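Local coordinates for protein unconventional myosin IB (Entamoeba histolytica, PDB 5XGG) that probably serves as an actin-based membrane motor, whose C-terminal SH3 domain likely recruits proline-rich partner proteins, at residues 5-13 with 50-58. Sequence-based numbering, arbitrary orientation.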
# COMPACT_ATOMS: atom_id res chain seq x y z
N PRO A 5 -3.19 -8.26 -2.48
CA PRO A 5 -2.87 -7.17 -3.42
C PRO A 5 -1.59 -6.42 -3.05
O PRO A 5 -1.32 -6.33 -1.84
CB PRO A 5 -4.05 -6.27 -3.29
CG PRO A 5 -5.10 -7.03 -2.55
CD PRO A 5 -4.39 -7.98 -1.68
N GLN A 6 -0.83 -5.95 -4.03
CA GLN A 6 0.34 -5.14 -3.74
C GLN A 6 0.28 -3.92 -4.59
O GLN A 6 -0.38 -3.95 -5.67
CB GLN A 6 1.59 -5.87 -4.01
CG GLN A 6 1.84 -7.01 -2.95
CD GLN A 6 3.20 -7.57 -3.15
OE1 GLN A 6 3.52 -7.87 -4.31
NE2 GLN A 6 4.00 -7.72 -2.12
N VAL A 7 0.83 -2.84 -4.06
CA VAL A 7 0.77 -1.54 -4.72
C VAL A 7 2.17 -0.97 -4.69
O VAL A 7 3.02 -1.31 -3.86
CB VAL A 7 -0.21 -0.53 -4.04
CG1 VAL A 7 -1.65 -1.06 -3.99
CG2 VAL A 7 0.25 -0.10 -2.65
N LYS A 8 2.43 -0.11 -5.66
CA LYS A 8 3.71 0.65 -5.70
C LYS A 8 3.42 2.13 -5.47
O LYS A 8 2.50 2.71 -6.10
CB LYS A 8 4.33 0.49 -7.07
CG LYS A 8 5.69 1.12 -7.19
CD LYS A 8 6.26 0.64 -8.53
CE LYS A 8 7.46 1.39 -8.95
NZ LYS A 8 8.13 0.61 -10.05
N ALA A 9 4.13 2.73 -4.53
CA ALA A 9 3.93 4.16 -4.22
C ALA A 9 4.39 5.01 -5.43
O ALA A 9 5.46 4.81 -5.97
CB ALA A 9 4.74 4.54 -2.99
N LEU A 10 3.55 5.97 -5.79
CA LEU A 10 3.77 6.89 -6.86
C LEU A 10 4.44 8.18 -6.28
O LEU A 10 5.20 8.91 -7.00
CB LEU A 10 2.47 7.25 -7.48
CG LEU A 10 1.68 6.17 -8.13
CD1 LEU A 10 0.35 6.69 -8.59
CD2 LEU A 10 2.54 5.49 -9.23
N TYR A 11 4.02 8.57 -5.07
CA TYR A 11 4.58 9.76 -4.38
C TYR A 11 4.86 9.33 -2.91
O TYR A 11 4.23 8.34 -2.41
CB TYR A 11 3.55 10.86 -4.38
CG TYR A 11 2.73 10.90 -5.62
CD1 TYR A 11 3.30 11.38 -6.85
CD2 TYR A 11 1.37 10.45 -5.63
CE1 TYR A 11 2.53 11.33 -8.03
CE2 TYR A 11 0.64 10.43 -6.78
CZ TYR A 11 1.22 10.86 -7.98
OH TYR A 11 0.44 10.78 -9.14
N PRO A 12 5.78 10.03 -2.20
CA PRO A 12 5.97 9.71 -0.84
C PRO A 12 4.79 10.21 -0.01
O PRO A 12 4.09 11.08 -0.41
CB PRO A 12 7.27 10.50 -0.47
CG PRO A 12 7.20 11.71 -1.26
CD PRO A 12 6.56 11.25 -2.57
N TYR A 13 4.65 9.67 1.19
CA TYR A 13 3.59 10.07 2.12
C TYR A 13 4.14 10.03 3.50
O TYR A 13 4.75 9.03 3.88
CB TYR A 13 2.39 9.14 1.99
CG TYR A 13 1.20 9.57 2.86
CD1 TYR A 13 0.52 10.74 2.58
CD2 TYR A 13 0.85 8.87 4.01
CE1 TYR A 13 -0.46 11.18 3.43
CE2 TYR A 13 -0.16 9.29 4.83
CZ TYR A 13 -0.80 10.43 4.55
OH TYR A 13 -1.83 10.96 5.34
N ILE A 50 -2.93 3.93 4.46
CA ILE A 50 -2.36 4.73 3.38
C ILE A 50 -3.46 5.24 2.47
O ILE A 50 -4.48 4.62 2.26
CB ILE A 50 -1.36 3.90 2.57
CG1 ILE A 50 -2.02 2.76 1.70
CG2 ILE A 50 -0.28 3.30 3.42
CD1 ILE A 50 -1.02 2.04 0.79
N PRO A 51 -3.27 6.44 1.92
CA PRO A 51 -4.18 6.97 0.90
C PRO A 51 -4.01 6.27 -0.43
O PRO A 51 -2.88 6.23 -0.97
CB PRO A 51 -3.72 8.44 0.80
CG PRO A 51 -2.32 8.41 1.23
CD PRO A 51 -2.15 7.31 2.19
N ASN A 52 -5.10 5.64 -0.94
CA ASN A 52 -4.97 4.85 -2.13
C ASN A 52 -4.62 5.65 -3.38
O ASN A 52 -4.13 5.09 -4.28
CB ASN A 52 -6.20 3.93 -2.34
CG ASN A 52 -7.47 4.69 -2.78
OD1 ASN A 52 -7.42 5.71 -3.42
ND2 ASN A 52 -8.63 4.12 -2.47
N ASN A 53 -4.88 6.98 -3.39
CA ASN A 53 -4.49 7.79 -4.53
C ASN A 53 -3.03 8.20 -4.55
O ASN A 53 -2.63 8.92 -5.47
CB ASN A 53 -5.44 8.97 -4.64
CG ASN A 53 -5.42 9.93 -3.43
OD1 ASN A 53 -4.69 9.74 -2.49
ND2 ASN A 53 -6.31 10.93 -3.45
N TYR A 54 -2.20 7.62 -3.63
CA TYR A 54 -0.74 7.75 -3.66
C TYR A 54 -0.06 6.60 -4.29
O TYR A 54 1.14 6.61 -4.48
CB TYR A 54 -0.11 8.06 -2.29
CG TYR A 54 -0.23 9.46 -1.83
CD1 TYR A 54 -1.48 10.07 -1.65
CD2 TYR A 54 0.90 10.19 -1.43
CE1 TYR A 54 -1.55 11.37 -1.16
CE2 TYR A 54 0.82 11.52 -1.04
CZ TYR A 54 -0.40 12.08 -0.83
OH TYR A 54 -0.45 13.36 -0.34
N VAL A 55 -0.82 5.56 -4.59
CA VAL A 55 -0.24 4.33 -5.08
C VAL A 55 -0.97 3.76 -6.28
O VAL A 55 -2.02 4.25 -6.65
CB VAL A 55 -0.29 3.30 -3.92
CG1 VAL A 55 0.32 3.83 -2.61
CG2 VAL A 55 -1.70 2.77 -3.68
N LYS A 56 -0.34 2.76 -6.89
CA LYS A 56 -0.88 2.04 -8.07
C LYS A 56 -0.78 0.57 -7.86
O LYS A 56 0.33 0.04 -7.61
CB LYS A 56 -0.13 2.37 -9.33
CG LYS A 56 -0.90 1.94 -10.59
CD LYS A 56 0.05 1.83 -11.79
CE LYS A 56 -0.72 1.91 -13.11
NZ LYS A 56 -0.09 1.05 -14.15
N GLU A 57 -1.93 -0.07 -7.99
CA GLU A 57 -2.01 -1.51 -7.72
C GLU A 57 -1.22 -2.22 -8.78
O GLU A 57 -1.27 -1.84 -9.91
CB GLU A 57 -3.49 -1.95 -7.62
CG GLU A 57 -3.59 -3.32 -6.94
CD GLU A 57 -4.99 -3.79 -6.85
OE1 GLU A 57 -5.96 -3.03 -7.21
OE2 GLU A 57 -5.08 -4.95 -6.41
N ILE A 58 -0.51 -3.28 -8.41
CA ILE A 58 0.35 -4.03 -9.33
C ILE A 58 -0.48 -5.21 -9.74
O ILE A 58 -0.92 -5.98 -8.90
CB ILE A 58 1.61 -4.51 -8.63
CG1 ILE A 58 2.50 -3.34 -8.20
CG2 ILE A 58 2.45 -5.42 -9.50
CD1 ILE A 58 3.43 -3.68 -7.05
O HOH W 1 -1.50 -6.85 -6.65
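Tyr-54, at the centre of an aromatic cluster in this SH3 fold, presents its two ring faces to two tyrosines of the other segment: Tyr-13 comes edge-on over one face and Tyr-11 points its edge at the other. The Tyr-13 pair is T-shaped by its numbers, with ring planes at 73° and ring centroids 5.1 Å apart; the Tyr-11 pair is looser, its centroids separated by 6.0 Å. At the Tyr-54 rim, near the ring plane, CE2 lies 3.4 Å from Pro-12 O. Tyr-13 in turn offers a face to Pro-51, whose CG stands 3.9 Å from the ring centroid and only 8° off the ring normal, a CH-pi contact. The anti placement of Tyr-13 CG relative to its backbone N (chi1 -175°) sets the ring with a face toward Pro-51 and its CD1 edge toward Tyr-54. Tyr-13 OH is hydrogen-bonded to Glu-20, and Trp-38 touches both Tyr-13 and Pro-51.

These residues belong to the ALYPY sequence and the 3-10 turn, where in SH3 domains such aromatics and the proline typically form the groove for proline-rich ligands; a similar role here is probable.

Beyond the cluster, strands 6-9 and 55-57 pair antiparallel. Lys-8 and Lys-56 form the hydrogen-bonded pair, each N donating to the other's O over 2.9 Å; Leu-10 N extends the ladder to Tyr-54 O. At the far end Ile-58 N reaches Gln-6 O at 2.8 Å, and a water links Gln-6 N to Ile-58 O. Both lysine side chains lead away from the core. The reverse face carries Val-7, Ala-9 and Val-55, with Val-7 and Ala-9 buried, and Ile-29 and Trp-39 also touch Val-7; here Val-7 CG2 meets Val-55 CG2 at 3.6 Å.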